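Local atomic coordinates of polyguluronate lyase (Corynebacterium sp., PDB entry 1UAI), a protein that probably cleaves the poly-alpha-L-guluronate blocks of alginate by beta-elimination, using a jelly-roll beta-sandwich scaffold. Residues E74-T79 with E83-W88; K146-D151 with V176-I181; P43-N48 with V54-A59. All blocks are in the same frame, centred on the assembly; numbering follows the deposited sequence.

Contact 1 (E74-T79 with E83-W88); sequences ELREMT and EEKASW
A short beta hairpin with a classic beta bulge brings the end of strand 72-79 against 84-85: Glu-83 and Glu-84 both lie opposite Thr-79. Thr-79 N donates to Glu-84 O at 2.7 Å and Glu-84 N returns the bond to Thr-79 O, while Met-78 and Lys-85 form the adjoining non-hydrogen-bonded pair. On the face that carries Thr-79 and Glu-84, CG2 of Thr-79 runs alongside Glu-84, 3.3 Å from its CG.

Farther from the turn, Arg-76 reaches across to Lys-85 and Ala-86. Its chain bends at chi2 (-79°) and crosses Lys-85 at about a right angle, with Lys-85 CB over one face of the guanidinium. In the guanidinium plane, NH2 of Arg-76 reaches a lone pair of Ala-86 O at 3.0 Å, and a water links NH1 to the same oxygen. NH2 also bonds Glu-77 O, which accepts from Ala-86 N at 3.1 Å as well, so one carbonyl is gripped by two donors.

Glu-77 leaves the strand on the same face as Thr-79, toward the interior. Its extended chain passes over the methyl of Ala-86, with Glu-77 CD 3.4 Å from Ala-86 CB, and Glu-77 OE1 receives the indole NE1-H of Trp-88 at 2.9 Å. This bond is nearly straight (175°) and lies in the ring plane. OE1 also accepts from Phe-190 N and OE2 pairs with His-223 NE2, so both carboxylate oxygens are held and the group's rotation is fixed. The whole is a beta hairpin with a classic bulge, on one sheet of the jelly-roll beta-sandwich.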
ATOM      1  N   GLU A  74       3.676  -0.683   5.104  1.00  4.52           N
ATOM      2  CA  GLU A  74       3.522  -0.821   3.668  1.00  5.74           C
ATOM      3  C   GLU A  74       4.770  -1.327   2.959  1.00  4.65           C
ATOM      4  O   GLU A  74       5.892  -0.986   3.338  1.00  6.04           O
ATOM      5  CB  GLU A  74       3.130   0.573   3.143  1.00  7.61           C
ATOM      6  CG  GLU A  74       2.890   0.747   1.655  1.00  7.40           C
ATOM      7  CD  GLU A  74       2.591   2.202   1.299  1.00  6.95           C
ATOM      8  OE1 GLU A  74       3.357   3.095   1.728  1.00  7.07           O
ATOM      9  OE2 GLU A  74       1.595   2.463   0.587  1.00  7.80           O
ATOM     10  N   LEU A  75       4.560  -2.133   1.923  1.00  4.45           N
ATOM     11  CA  LEU A  75       5.653  -2.677   1.128  1.00  4.84           C
ATOM     12  C   LEU A  75       6.082  -1.663   0.070  1.00  4.24           C
ATOM     13  O   LEU A  75       5.248  -0.954  -0.505  1.00  5.39           O
ATOM     14  CB  LEU A  75       5.215  -3.972   0.442  1.00  5.06           C
ATOM     15  CG  LEU A  75       4.759  -5.108   1.358  1.00  5.10           C
ATOM     16  CD1 LEU A  75       4.171  -6.236   0.518  1.00  5.80           C
ATOM     17  CD2 LEU A  75       5.927  -5.607   2.193  1.00  6.63           C
ATOM     18  N   ARG A  76       7.386  -1.609  -0.176  1.00  4.08           N
ATOM     19  CA  ARG A  76       7.985  -0.704  -1.152  1.00  4.62           C
ATOM     20  C   ARG A  76       8.740  -1.579  -2.154  1.00  4.49           C
ATOM     21  O   ARG A  76       9.586  -2.387  -1.769  1.00  4.31           O
ATOM     22  CB  ARG A  76       8.939   0.247  -0.427  1.00  5.58           C
ATOM     23  CG  ARG A  76       9.409   1.450  -1.224  1.00  6.39           C
ATOM     24  CD  ARG A  76      10.521   1.134  -2.212  1.00  7.02           C
ATOM     25  NE  ARG A  76      11.179   2.373  -2.619  1.00  6.81           N
ATOM     26  CZ  ARG A  76      11.642   2.622  -3.839  1.00  6.32           C
ATOM     27  NH1 ARG A  76      12.220   3.788  -4.097  1.00  7.28           N
ATOM     28  NH2 ARG A  76      11.525   1.714  -4.800  1.00  6.14           N
ATOM     29  N   GLU A  77       8.433  -1.415  -3.437  1.00  4.62           N
ATOM     30  CA  GLU A  77       9.046  -2.231  -4.480  1.00  4.67           C
ATOM     31  C   GLU A  77      10.564  -2.149  -4.570  1.00  4.32           C
ATOM     32  O   GLU A  77      11.144  -1.063  -4.624  1.00  5.08           O
ATOM     33  CB  GLU A  77       8.447  -1.877  -5.846  1.00  4.92           C
ATOM     34  CG  GLU A  77       8.821  -2.870  -6.944  1.00  4.76           C
ATOM     35  CD  GLU A  77       8.545  -2.355  -8.344  1.00  4.15           C
ATOM     36  OE1 GLU A  77       7.967  -1.259  -8.484  1.00  4.82           O
ATOM     37  OE2 GLU A  77       8.914  -3.059  -9.310  1.00  5.46           O
ATOM     38  N   MET A  78      11.198  -3.314  -4.599  1.00  4.86           N
ATOM     39  CA  MET A  78      12.644  -3.413  -4.718  1.00  5.07           C
ATOM     40  C   MET A  78      12.929  -4.253  -5.959  1.00  5.89           C
ATOM     41  O   MET A  78      12.008  -4.662  -6.667  1.00  6.16           O
ATOM     42  CB  MET A  78      13.234  -4.089  -3.479  1.00  6.45           C
ATOM     43  CG  MET A  78      12.927  -3.381  -2.165  1.00  6.39           C
ATOM     44  SD  MET A  78      13.708  -1.753  -1.994  1.00  7.27           S
ATOM     45  CE  MET A  78      15.363  -2.233  -1.471  1.00  8.66           C
ATOM     46  N   THR A  79      14.203  -4.502  -6.226  1.00  7.03           N
ATOM     47  CA  THR A  79      14.584  -5.302  -7.380  1.00  8.15           C
ATOM     48  C   THR A  79      15.915  -5.996  -7.107  1.00  8.79           C
ATOM     49  O   THR A  79      16.581  -5.700  -6.116  1.00  8.52           O
ATOM     50  CB  THR A  79      14.683  -4.424  -8.652  1.00  9.53           C
ATOM     51  OG1 THR A  79      14.845  -5.264  -9.800  1.00 10.38           O
ATOM     52  CG2 THR A  79      15.855  -3.463  -8.558  1.00 10.35           C
ATOM     53  N   GLU A  83      17.578  -6.308  -3.267  1.00 11.61           N
ATOM     54  CA  GLU A  83      18.810  -5.610  -2.906  1.00 11.99           C
ATOM     55  C   GLU A  83      18.800  -4.106  -3.155  1.00 11.38           C
ATOM     56  O   GLU A  83      19.504  -3.357  -2.479  1.00 12.28           O
ATOM     57  CB  GLU A  83      19.996  -6.229  -3.649  1.00 13.86           C
ATOM     58  CG  GLU A  83      20.341  -7.646  -3.216  1.00 17.08           C
ATOM     59  CD  GLU A  83      20.667  -7.737  -1.739  1.00 19.30           C
ATOM     60  OE1 GLU A  83      21.464  -6.907  -1.254  1.00 21.04           O
ATOM     61  OE2 GLU A  83      20.133  -8.642  -1.064  1.00 22.01           O
ATOM     62  N   GLU A  84      18.021  -3.656  -4.131  1.00 10.47           N
ATOM     63  CA  GLU A  84      17.967  -2.230  -4.421  1.00 10.89           C
ATOM     64  C   GLU A  84      16.561  -1.742  -4.714  1.00  8.78           C
ATOM     65  O   GLU A  84      15.666  -2.527  -5.027  1.00  8.29           O
ATOM     66  CB  GLU A  84      18.890  -1.883  -5.593  1.00 14.40           C
ATOM     67  CG  GLU A  84      18.603  -2.631  -6.877  1.00 18.89           C
ATOM     68  CD  GLU A  84      19.477  -2.157  -8.023  1.00 21.90           C
ATOM     69  OE1 GLU A  84      20.716  -2.166  -7.869  1.00 24.15           O
ATOM     70  OE2 GLU A  84      18.926  -1.776  -9.077  1.00 24.58           O
ATOM     71  N   LYS A  85      16.376  -0.433  -4.604  1.00  8.06           N
ATOM     72  CA  LYS A  85      15.081   0.185  -4.847  1.00  7.85           C
ATOM     73  C   LYS A  85      14.685   0.111  -6.314  1.00  7.55           C
ATOM     74  O   LYS A  85      15.505   0.350  -7.203  1.00  8.43           O
ATOM     75  CB  LYS A  85      15.112   1.649  -4.408  1.00  9.26           C
ATOM     76  CG  LYS A  85      15.374   1.852  -2.927  1.00 11.04           C
ATOM     77  CD  LYS A  85      15.478   3.331  -2.589  1.00 13.92           C
ATOM     78  CE  LYS A  85      15.757   3.543  -1.111  1.00 16.82           C
ATOM     79  NZ  LYS A  85      15.897   4.988  -0.780  1.00 19.85           N
ATOM     80  N   ALA A  86      13.425  -0.224  -6.565  1.00  6.75           N
ATOM     81  CA  ALA A  86      12.926  -0.293  -7.927  1.00  6.73           C
ATOM     82  C   ALA A  86      12.731   1.128  -8.436  1.00  5.72           C
ATOM     83  O   ALA A  86      12.393   2.035  -7.674  1.00  6.00           O
ATOM     84  CB  ALA A  86      11.609  -1.053  -7.968  1.00  6.64           C
ATOM     85  N   SER A  87      12.958   1.307  -9.731  1.00  6.39           N
ATOM     86  CA  SER A  87      12.812   2.595 -10.390  1.00  7.21           C
ATOM     87  C   SER A  87      12.599   2.309 -11.869  1.00  7.16           C
ATOM     88  O   SER A  87      13.511   1.841 -12.551  1.00  9.70           O
ATOM     89  CB  SER A  87      14.079   3.430 -10.202  1.00  8.40           C
ATOM     90  OG  SER A  87      13.986   4.651 -10.914  1.00 10.51           O
ATOM     91  N   TRP A  88      11.399   2.575 -12.373  1.00  6.41           N
ATOM     92  CA  TRP A  88      11.131   2.308 -13.776  1.00  5.74           C
ATOM     93  C   TRP A  88      10.434   3.436 -14.522  1.00  5.74           C
ATOM     94  O   TRP A  88       9.814   4.328 -13.932  1.00  6.10           O
ATOM     95  CB  TRP A  88      10.344   0.997 -13.942  1.00  6.54           C
ATOM     96  CG  TRP A  88       9.288   0.756 -12.905  1.00  5.56           C
ATOM     97  CD1 TRP A  88       9.434   0.081 -11.726  1.00  6.47           C
ATOM     98  CD2 TRP A  88       7.927   1.201 -12.947  1.00  5.85           C
ATOM     99  NE1 TRP A  88       8.249   0.076 -11.033  1.00  5.42           N
ATOM    100  CE2 TRP A  88       7.307   0.757 -11.758  1.00  5.20           C
ATOM    101  CE3 TRP A  88       7.171   1.932 -13.874  1.00  6.66           C
ATOM    102  CZ2 TRP A  88       5.965   1.022 -11.468  1.00  5.37           C
ATOM    103  CZ3 TRP A  88       5.834   2.196 -13.585  1.00  5.56           C
ATOM    104  CH2 TRP A  88       5.246   1.740 -12.389  1.00  5.88           C
TER
HETATM  105  O   HOH W   1      13.066   4.517  -6.716  1.00  8.79           O

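Contact 2 (K146-D151 with V176-I181); sequences KLVTSD and VLQTTI
Lys-146 and Val-148 both meet Gln-178, and each side chain crosses the glutamine at about a right angle. The lysine chain bends at chi2 (64°) and then runs straight, which lays its methylenes beside the backbone carbonyl of Gln-178: CG is 3.6 Å and CE 3.5 Å from Gln-178 O. The same CE comes within 3.8 Å of Gln-178 OE1. Thus the aliphatic part of the lysine touches both oxygens of the glutamine, while NZ remains 4.7 Å from OE1. Close to the backbone, CB of Lys-146 approaches CB of Thr-179 more loosely.

From the other direction, Val-148 turns its CG1 methyl to the amide of Gln-178, 3.7 Å from OE1, and CG2 lies 3.9 Å from the same oxygen. The amide is kept in this place by its own strand. The glutamine chain folds back at chi2 (-60°), and NE2 donates to Val-176 O at 3.0 Å, coming from well above that carbonyl's plane. Its nitrogen thereby serves the home strand and OE1 is presented to the neighbour.

The segments run nearly antiparallel, with axes 7.7 Å apart, as terminal strands of the two different sheets. Each strand is bulged where they meet: Val-148 and Thr-149 face Leu-135, and Gln-178 and Thr-179 face Val-171. Thr-179 OG1 bonds His-145 NE2, a further tie between the sheet margins. The chemistry across 146-151 and 176-181 is therefore one of C-H groups against oxygens, without a direct hydrogen bond: a light seam in which the lysine charge probably adds no more than weak electrostatic attraction to the carbonyl oxygens.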
ATOM      1  N   LYS A 146     -11.310   9.509  -9.463  1.00  5.64           N
ATOM      2  CA  LYS A 146     -12.300   8.572  -9.977  1.00  5.35           C
ATOM      3  C   LYS A 146     -12.900   7.732  -8.863  1.00  5.53           C
ATOM      4  O   LYS A 146     -12.189   7.017  -8.160  1.00  5.46           O
ATOM      5  CB  LYS A 146     -11.669   7.646 -11.026  1.00  6.91           C
ATOM      6  CG  LYS A 146     -12.529   6.441 -11.417  1.00  7.49           C
ATOM      7  CD  LYS A 146     -13.834   6.835 -12.091  1.00  8.87           C
ATOM      8  CE  LYS A 146     -14.637   5.593 -12.456  1.00  9.92           C
ATOM      9  NZ  LYS A 146     -15.918   5.924 -13.136  1.00 10.99           N
ATOM     10  N   LEU A 147     -14.212   7.838  -8.693  1.00  5.76           N
ATOM     11  CA  LEU A 147     -14.903   7.040  -7.693  1.00  5.43           C
ATOM     12  C   LEU A 147     -15.118   5.657  -8.298  1.00  5.35           C
ATOM     13  O   LEU A 147     -15.754   5.525  -9.342  1.00  6.05           O
ATOM     14  CB  LEU A 147     -16.265   7.652  -7.351  1.00  6.52           C
ATOM     15  CG  LEU A 147     -17.141   6.807  -6.421  1.00  6.31           C
ATOM     16  CD1 LEU A 147     -16.554   6.806  -5.017  1.00  6.38           C
ATOM     17  CD2 LEU A 147     -18.561   7.357  -6.406  1.00  6.14           C
ATOM     18  N   VAL A 148     -14.566   4.632  -7.661  1.00  5.18           N
ATOM     19  CA  VAL A 148     -14.742   3.268  -8.141  1.00  5.89           C
ATOM     20  C   VAL A 148     -16.123   2.793  -7.693  1.00  5.36           C
ATOM     21  O   VAL A 148     -16.897   2.254  -8.484  1.00  5.73           O
ATOM     22  CB  VAL A 148     -13.658   2.335  -7.564  1.00  5.05           C
ATOM     23  CG1 VAL A 148     -13.928   0.897  -7.982  1.00  6.16           C
ATOM     24  CG2 VAL A 148     -12.283   2.782  -8.051  1.00  6.38           C
ATOM     25  N   THR A 149     -16.421   3.005  -6.416  1.00  5.29           N
ATOM     26  CA  THR A 149     -17.710   2.633  -5.849  1.00  5.68           C
ATOM     27  C   THR A 149     -17.928   3.364  -4.532  1.00  5.11           C
ATOM     28  O   THR A 149     -16.980   3.604  -3.784  1.00  5.39           O
ATOM     29  CB  THR A 149     -17.807   1.112  -5.576  1.00  6.27           C
ATOM     30  OG1 THR A 149     -19.047   0.827  -4.914  1.00  6.91           O
ATOM     31  CG2 THR A 149     -16.657   0.645  -4.695  1.00  7.36           C
ATOM     32  N   SER A 150     -19.175   3.738  -4.268  1.00  5.46           N
ATOM     33  CA  SER A 150     -19.527   4.408  -3.021  1.00  5.44           C
ATOM     34  C   SER A 150     -20.097   3.346  -2.087  1.00  5.35           C
ATOM     35  O   SER A 150     -20.594   3.653  -1.003  1.00  6.12           O
ATOM     36  CB  SER A 150     -20.583   5.484  -3.276  1.00  6.29           C
ATOM     37  OG  SER A 150     -21.751   4.920  -3.852  1.00  7.34           O
ATOM     38  N   ASP A 151     -20.001   2.091  -2.514  1.00  5.46           N
ATOM     39  CA  ASP A 151     -20.534   0.975  -1.749  1.00  5.98           C
ATOM     40  C   ASP A 151     -19.480  -0.086  -1.426  1.00  5.98           C
ATOM     41  O   ASP A 151     -19.755  -1.286  -1.500  1.00  7.30           O
ATOM     42  CB  ASP A 151     -21.709   0.370  -2.533  1.00  7.47           C
ATOM     43  CG  ASP A 151     -22.519  -0.629  -1.727  1.00  9.19           C
ATOM     44  OD1 ASP A 151     -22.676  -0.443  -0.504  1.00  9.21           O
ATOM     45  OD2 ASP A 151     -23.023  -1.599  -2.333  1.00 13.27           O
ATOM     46  N   VAL A 176     -12.235  -4.426 -14.438  1.00  8.60           N
ATOM     47  CA  VAL A 176     -12.809  -3.328 -15.204  1.00  8.54           C
ATOM     48  C   VAL A 176     -11.944  -2.071 -15.156  1.00  6.71           C
ATOM     49  O   VAL A 176     -11.546  -1.618 -14.081  1.00  6.37           O
ATOM     50  CB  VAL A 176     -14.231  -2.994 -14.691  1.00  8.72           C
ATOM     51  CG1 VAL A 176     -14.828  -1.850 -15.498  1.00 10.77           C
ATOM     52  CG2 VAL A 176     -15.116  -4.231 -14.779  1.00 11.28           C
ATOM     53  N   LEU A 177     -11.652  -1.512 -16.328  1.00  6.99           N
ATOM     54  CA  LEU A 177     -10.846  -0.301 -16.423  1.00  7.42           C
ATOM     55  C   LEU A 177     -11.591   0.847 -15.751  1.00  7.07           C
ATOM     56  O   LEU A 177     -12.737   1.143 -16.096  1.00  8.77           O
ATOM     57  CB  LEU A 177     -10.576   0.038 -17.893  1.00  7.81           C
ATOM     58  CG  LEU A 177      -9.726   1.281 -18.175  1.00  8.11           C
ATOM     59  CD1 LEU A 177      -8.353   1.132 -17.540  1.00  8.71           C
ATOM     60  CD2 LEU A 177      -9.596   1.474 -19.676  1.00  9.35           C
ATOM     61  N   GLN A 178     -10.934   1.491 -14.792  1.00  6.66           N
ATOM     62  CA  GLN A 178     -11.536   2.592 -14.047  1.00  6.62           C
ATOM     63  C   GLN A 178     -11.114   3.953 -14.571  1.00  6.35           C
ATOM     64  O   GLN A 178     -11.911   4.892 -14.609  1.00  7.19           O
ATOM     65  CB  GLN A 178     -11.156   2.493 -12.571  1.00  7.31           C
ATOM     66  CG  GLN A 178     -11.624   1.219 -11.899  1.00  7.51           C
ATOM     67  CD  GLN A 178     -13.128   1.067 -11.951  1.00  7.02           C
ATOM     68  OE1 GLN A 178     -13.864   1.956 -11.525  1.00  7.91           O
ATOM     69  NE2 GLN A 178     -13.596  -0.061 -12.475  1.00  8.03           N
ATOM     70  N   THR A 179      -9.849   4.061 -14.959  1.00  6.63           N
ATOM     71  CA  THR A 179      -9.326   5.315 -15.469  1.00  6.79           C
ATOM     72  C   THR A 179      -7.986   5.103 -16.151  1.00  5.75           C
ATOM     73  O   THR A 179      -7.294   4.115 -15.897  1.00  6.70           O
ATOM     74  CB  THR A 179      -9.134   6.343 -14.325  1.00  7.43           C
ATOM     75  OG1 THR A 179      -8.743   7.607 -14.875  1.00  8.84           O
ATOM     76  CG2 THR A 179      -8.056   5.873 -13.350  1.00  8.79           C
ATOM     77  N   THR A 180      -7.648   6.031 -17.040  1.00  6.22           N
ATOM     78  CA  THR A 180      -6.378   6.013 -17.748  1.00  6.78           C
ATOM     79  C   THR A 180      -5.766   7.374 -17.452  1.00  6.90           C
ATOM     80  O   THR A 180      -6.365   8.409 -17.751  1.00  8.28           O
ATOM     81  CB  THR A 180      -6.564   5.840 -19.267  1.00  7.27           C
ATOM     82  OG1 THR A 180      -7.207   4.587 -19.522  1.00  7.84           O
ATOM     83  CG2 THR A 180      -5.216   5.857 -19.972  1.00  8.94           C
ATOM     84  N   ILE A 181      -4.586   7.363 -16.842  1.00  7.30           N
ATOM     85  CA  ILE A 181      -3.899   8.585 -16.455  1.00  8.11           C
ATOM     86  C   ILE A 181      -2.618   8.809 -17.247  1.00  7.82           C
ATOM     87  O   ILE A 181      -1.786   7.911 -17.359  1.00  7.64           O
ATOM     88  CB  ILE A 181      -3.561   8.541 -14.945  1.00  8.71           C
ATOM     89  CG1 ILE A 181      -4.859   8.466 -14.135  1.00  8.41           C
ATOM     90  CG2 ILE A 181      -2.737   9.758 -14.547  1.00 10.29           C
ATOM     91  CD1 ILE A 181      -4.653   8.191 -12.660  1.00  8.88           C
TER

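Contact 3 (P43-N48 with V54-A59); sequences PWFQVN and VQFRAA
One face of the Arg-57 guanidinium is covered by Pro-43, whose CB lies 3.7 Å from NH1, offset toward the rim. The same proline places CD over the centre of the Trp-44 ring, so it sits between two flat groups turned 82° apart. At the edge of the indole, near its plane, CE3 meets Arg-57 O at 3.3 Å. These residues belong to the antiparallel beta hairpin of strands 45-47 and 54-59, at one margin of the seven-stranded sheet.

On the buried side, Phe-45 and Phe-56 point the same way from a non-hydrogen-bonded pair. CE1 of Phe-56 comes to the edge of the Phe-45 ring, 3.5 Å from CD1, with the ring planes at 49°. Phe-45 CE1 also packs against CG1 of Val-54, and the two phenylalanines continue the core toward Ser-73 of strand 72-79.

The opposite face carries Gln-46 and Gln-55, side by side, their amides stacked with planes 22° apart. Their backbones form a hydrogen-bonded pair, in which Gln-55 N donates to Gln-46 O at 2.7 Å; Arg-57 N bonds Trp-44 O further along. Arg-57 extends from its backbone and bends at chi3, and outside the hairpin its NE bonds Gln-213 OE1 while Tyr-211 supplies a cation-pi partner.

A side-chain bond ties the residues just before strand 45-47 to the partner strand: NE2 of Gln-55 donates, nearly straight, to a lone pair of Pro-43 O at 2.9 Å, the oxygen lying in the plane of the glutamine amide.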
ATOM      1  N   PRO A  43       0.795  -6.116  15.904  1.00  6.52           N
ATOM      2  CA  PRO A  43      -0.186  -6.459  14.866  1.00  5.97           C
ATOM      3  C   PRO A  43       0.047  -5.721  13.546  1.00  5.54           C
ATOM      4  O   PRO A  43      -0.734  -5.866  12.606  1.00  6.33           O
ATOM      5  CB  PRO A  43      -1.491  -6.020  15.503  1.00  7.46           C
ATOM      6  CG  PRO A  43      -1.079  -4.720  16.145  1.00  7.96           C
ATOM      7  CD  PRO A  43       0.258  -5.066  16.792  1.00  7.59           C
ATOM      8  N   TRP A  44       1.124  -4.946  13.476  1.00  5.63           N
ATOM      9  CA  TRP A  44       1.413  -4.119  12.304  1.00  5.02           C
ATOM     10  C   TRP A  44       1.753  -4.810  10.992  1.00  4.90           C
ATOM     11  O   TRP A  44       1.387  -4.321   9.923  1.00  4.81           O
ATOM     12  CB  TRP A  44       2.538  -3.138  12.642  1.00  5.87           C
ATOM     13  CG  TRP A  44       2.507  -2.676  14.062  1.00  6.76           C
ATOM     14  CD1 TRP A  44       3.471  -2.874  15.005  1.00  7.22           C
ATOM     15  CD2 TRP A  44       1.439  -1.981  14.718  1.00  7.66           C
ATOM     16  NE1 TRP A  44       3.071  -2.348  16.211  1.00  8.42           N
ATOM     17  CE2 TRP A  44       1.827  -1.793  16.062  1.00  8.71           C
ATOM     18  CE3 TRP A  44       0.191  -1.501  14.300  1.00  8.51           C
ATOM     19  CZ2 TRP A  44       1.010  -1.146  16.995  1.00  9.65           C
ATOM     20  CZ3 TRP A  44      -0.623  -0.856  15.227  1.00 10.02           C
ATOM     21  CH2 TRP A  44      -0.207  -0.686  16.560  1.00 10.06           C
ATOM     22  N   PHE A  45       2.461  -5.930  11.068  1.00  4.46           N
ATOM     23  CA  PHE A  45       2.886  -6.660   9.879  1.00  4.99           C
ATOM     24  C   PHE A  45       3.006  -8.124  10.279  1.00  4.82           C
ATOM     25  O   PHE A  45       4.016  -8.544  10.839  1.00  5.57           O
ATOM     26  CB  PHE A  45       4.239  -6.113   9.418  1.00  4.73           C
ATOM     27  CG  PHE A  45       4.804  -6.809   8.215  1.00  4.86           C
ATOM     28  CD1 PHE A  45       4.184  -6.705   6.975  1.00  4.46           C
ATOM     29  CD2 PHE A  45       5.974  -7.557   8.319  1.00  5.20           C
ATOM     30  CE1 PHE A  45       4.721  -7.336   5.853  1.00  5.10           C
ATOM     31  CE2 PHE A  45       6.519  -8.191   7.204  1.00  5.69           C
ATOM     32  CZ  PHE A  45       5.891  -8.079   5.969  1.00  5.94           C
ATOM     33  N   GLN A  46       1.971  -8.899   9.976  1.00  4.84           N
ATOM     34  CA  GLN A  46       1.937 -10.301  10.362  1.00  5.09           C
ATOM     35  C   GLN A  46       1.015 -11.085   9.446  1.00  4.94           C
ATOM     36  O   GLN A  46       0.256 -10.510   8.671  1.00  4.94           O
ATOM     37  CB  GLN A  46       1.382 -10.414  11.783  1.00  5.98           C
ATOM     38  CG  GLN A  46      -0.063  -9.913  11.877  1.00  6.82           C
ATOM     39  CD  GLN A  46      -0.737 -10.251  13.191  1.00  7.50           C
ATOM     40  OE1 GLN A  46      -0.530  -9.582  14.203  1.00  9.07           O
ATOM     41  NE2 GLN A  46      -1.549 -11.302  13.182  1.00  9.39           N
ATOM     42  N   VAL A  47       1.088 -12.407   9.531  1.00  5.25           N
ATOM     43  CA  VAL A  47       0.174 -13.243   8.767  1.00  5.21           C
ATOM     44  C   VAL A  47      -1.140 -13.061   9.531  1.00  5.26           C
ATOM     45  O   VAL A  47      -1.128 -12.960  10.761  1.00  6.19           O
ATOM     46  CB  VAL A  47       0.574 -14.735   8.817  1.00  5.64           C
ATOM     47  CG1 VAL A  47      -0.500 -15.588   8.151  1.00  5.67           C
ATOM     48  CG2 VAL A  47       1.909 -14.936   8.125  1.00  6.10           C
ATOM     49  N   ASN A  48      -2.265 -12.993   8.829  1.00  5.85           N
ATOM     50  CA  ASN A  48      -3.524 -12.830   9.542  1.00  6.64           C
ATOM     51  C   ASN A  48      -3.872 -14.105  10.309  1.00  6.55           C
ATOM     52  O   ASN A  48      -3.301 -15.168  10.059  1.00  6.80           O
ATOM     53  CB  ASN A  48      -4.658 -12.429   8.585  1.00  6.54           C
ATOM     54  CG  ASN A  48      -4.862 -13.414   7.450  1.00  6.23           C
ATOM     55  OD1 ASN A  48      -4.251 -14.478   7.407  1.00  6.76           O
ATOM     56  ND2 ASN A  48      -5.740 -13.057   6.520  1.00  7.87           N
ATOM     57  N   VAL A  54      -1.590 -11.369   4.372  1.00  4.92           N
ATOM     58  CA  VAL A  54      -0.786 -10.519   5.233  1.00  5.15           C
ATOM     59  C   VAL A  54      -1.576  -9.333   5.761  1.00  4.80           C
ATOM     60  O   VAL A  54      -2.203  -8.592   5.002  1.00  5.23           O
ATOM     61  CB  VAL A  54       0.460  -9.992   4.482  1.00  5.15           C
ATOM     62  CG1 VAL A  54       1.291  -9.097   5.397  1.00  5.45           C
ATOM     63  CG2 VAL A  54       1.290 -11.162   3.976  1.00  6.05           C
ATOM     64  N   GLN A  55      -1.539  -9.174   7.077  1.00  4.84           N
ATOM     65  CA  GLN A  55      -2.212  -8.076   7.752  1.00  4.81           C
ATOM     66  C   GLN A  55      -1.249  -6.905   7.929  1.00  4.40           C
ATOM     67  O   GLN A  55      -0.158  -7.069   8.481  1.00  5.31           O
ATOM     68  CB  GLN A  55      -2.707  -8.541   9.124  1.00  5.68           C
ATOM     69  CG  GLN A  55      -3.185  -7.430  10.045  1.00  6.18           C
ATOM     70  CD  GLN A  55      -3.725  -7.973  11.350  1.00  6.32           C
ATOM     71  OE1 GLN A  55      -4.679  -8.751  11.356  1.00  8.26           O
ATOM     72  NE2 GLN A  55      -3.116  -7.577  12.463  1.00  6.61           N
ATOM     73  N   PHE A  56      -1.660  -5.738   7.439  1.00  4.29           N
ATOM     74  CA  PHE A  56      -0.887  -4.503   7.560  1.00  4.53           C
ATOM     75  C   PHE A  56      -1.749  -3.554   8.385  1.00  4.63           C
ATOM     76  O   PHE A  56      -2.901  -3.294   8.027  1.00  5.02           O
ATOM     77  CB  PHE A  56      -0.656  -3.858   6.194  1.00  4.71           C
ATOM     78  CG  PHE A  56       0.256  -4.633   5.290  1.00  4.56           C
ATOM     79  CD1 PHE A  56       1.626  -4.391   5.290  1.00  4.89           C
ATOM     80  CD2 PHE A  56      -0.261  -5.569   4.403  1.00  4.82           C
ATOM     81  CE1 PHE A  56       2.469  -5.068   4.411  1.00  5.46           C
ATOM     82  CE2 PHE A  56       0.572  -6.252   3.520  1.00  5.42           C
ATOM     83  CZ  PHE A  56       1.941  -5.999   3.523  1.00  5.05           C
ATOM     84  N   ARG A  57      -1.203  -3.039   9.480  1.00  4.58           N
ATOM     85  CA  ARG A  57      -1.951  -2.120  10.329  1.00  4.68           C
ATOM     86  C   ARG A  57      -1.097  -0.919  10.707  1.00  4.53           C
ATOM     87  O   ARG A  57       0.079  -1.066  11.035  1.00  4.77           O
ATOM     88  CB  ARG A  57      -2.422  -2.828  11.606  1.00  4.95           C
ATOM     89  CG  ARG A  57      -3.248  -1.935  12.530  1.00  6.00           C
ATOM     90  CD  ARG A  57      -3.624  -2.624  13.839  1.00  5.98           C
ATOM     91  NE  ARG A  57      -4.436  -3.818  13.622  1.00  6.48           N
ATOM     92  CZ  ARG A  57      -4.943  -4.562  14.600  1.00  6.18           C
ATOM     93  NH1 ARG A  57      -4.724  -4.229  15.866  1.00  7.36           N
ATOM     94  NH2 ARG A  57      -5.662  -5.639  14.313  1.00  7.59           N
ATOM     95  N   ALA A  58      -1.696   0.268  10.643  1.00  5.05           N
ATOM     96  CA  ALA A  58      -1.016   1.505  11.011  1.00  4.70           C
ATOM     97  C   ALA A  58      -2.011   2.393  11.752  1.00  4.29           C
ATOM     98  O   ALA A  58      -3.027   2.813  11.191  1.00  4.99           O
ATOM     99  CB  ALA A  58      -0.484   2.219   9.772  1.00  5.50           C
ATOM    100  N   ALA A  59      -1.714   2.661  13.022  1.00  4.76           N
ATOM    101  CA  ALA A  59      -2.568   3.486  13.871  1.00  5.07           C
ATOM    102  C   ALA A  59      -2.241   4.965  13.712  1.00  5.58           C
ATOM    103  O   ALA A  59      -1.143   5.325  13.297  1.00  5.61           O
ATOM    104  CB  ALA A  59      -2.414   3.065  15.327  1.00  6.27           C
TER

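In the fold
Contacts 1 and 3 are hairpins that belong to the two different sheets of the sandwich and meet in the core between them. Their centres lie about 20 Å apart, yet Leu-75 CG packs 3.7 Å from Phe-56 CZ, and its CD2 lies 4.2 Å from Phe-45 CE1. Contact 2 is remote, its centre about 26 Å from each of the others, and lies across the chain's centre from contact 3; it brings together one edge strand from each sheet, 144-149 and 176-182. Contact 3 occupies the other margin of the seven-stranded sheet. In relatives of this family the substrate cleft follows a concave sheet, which probably includes strand 72-79 of contact 1.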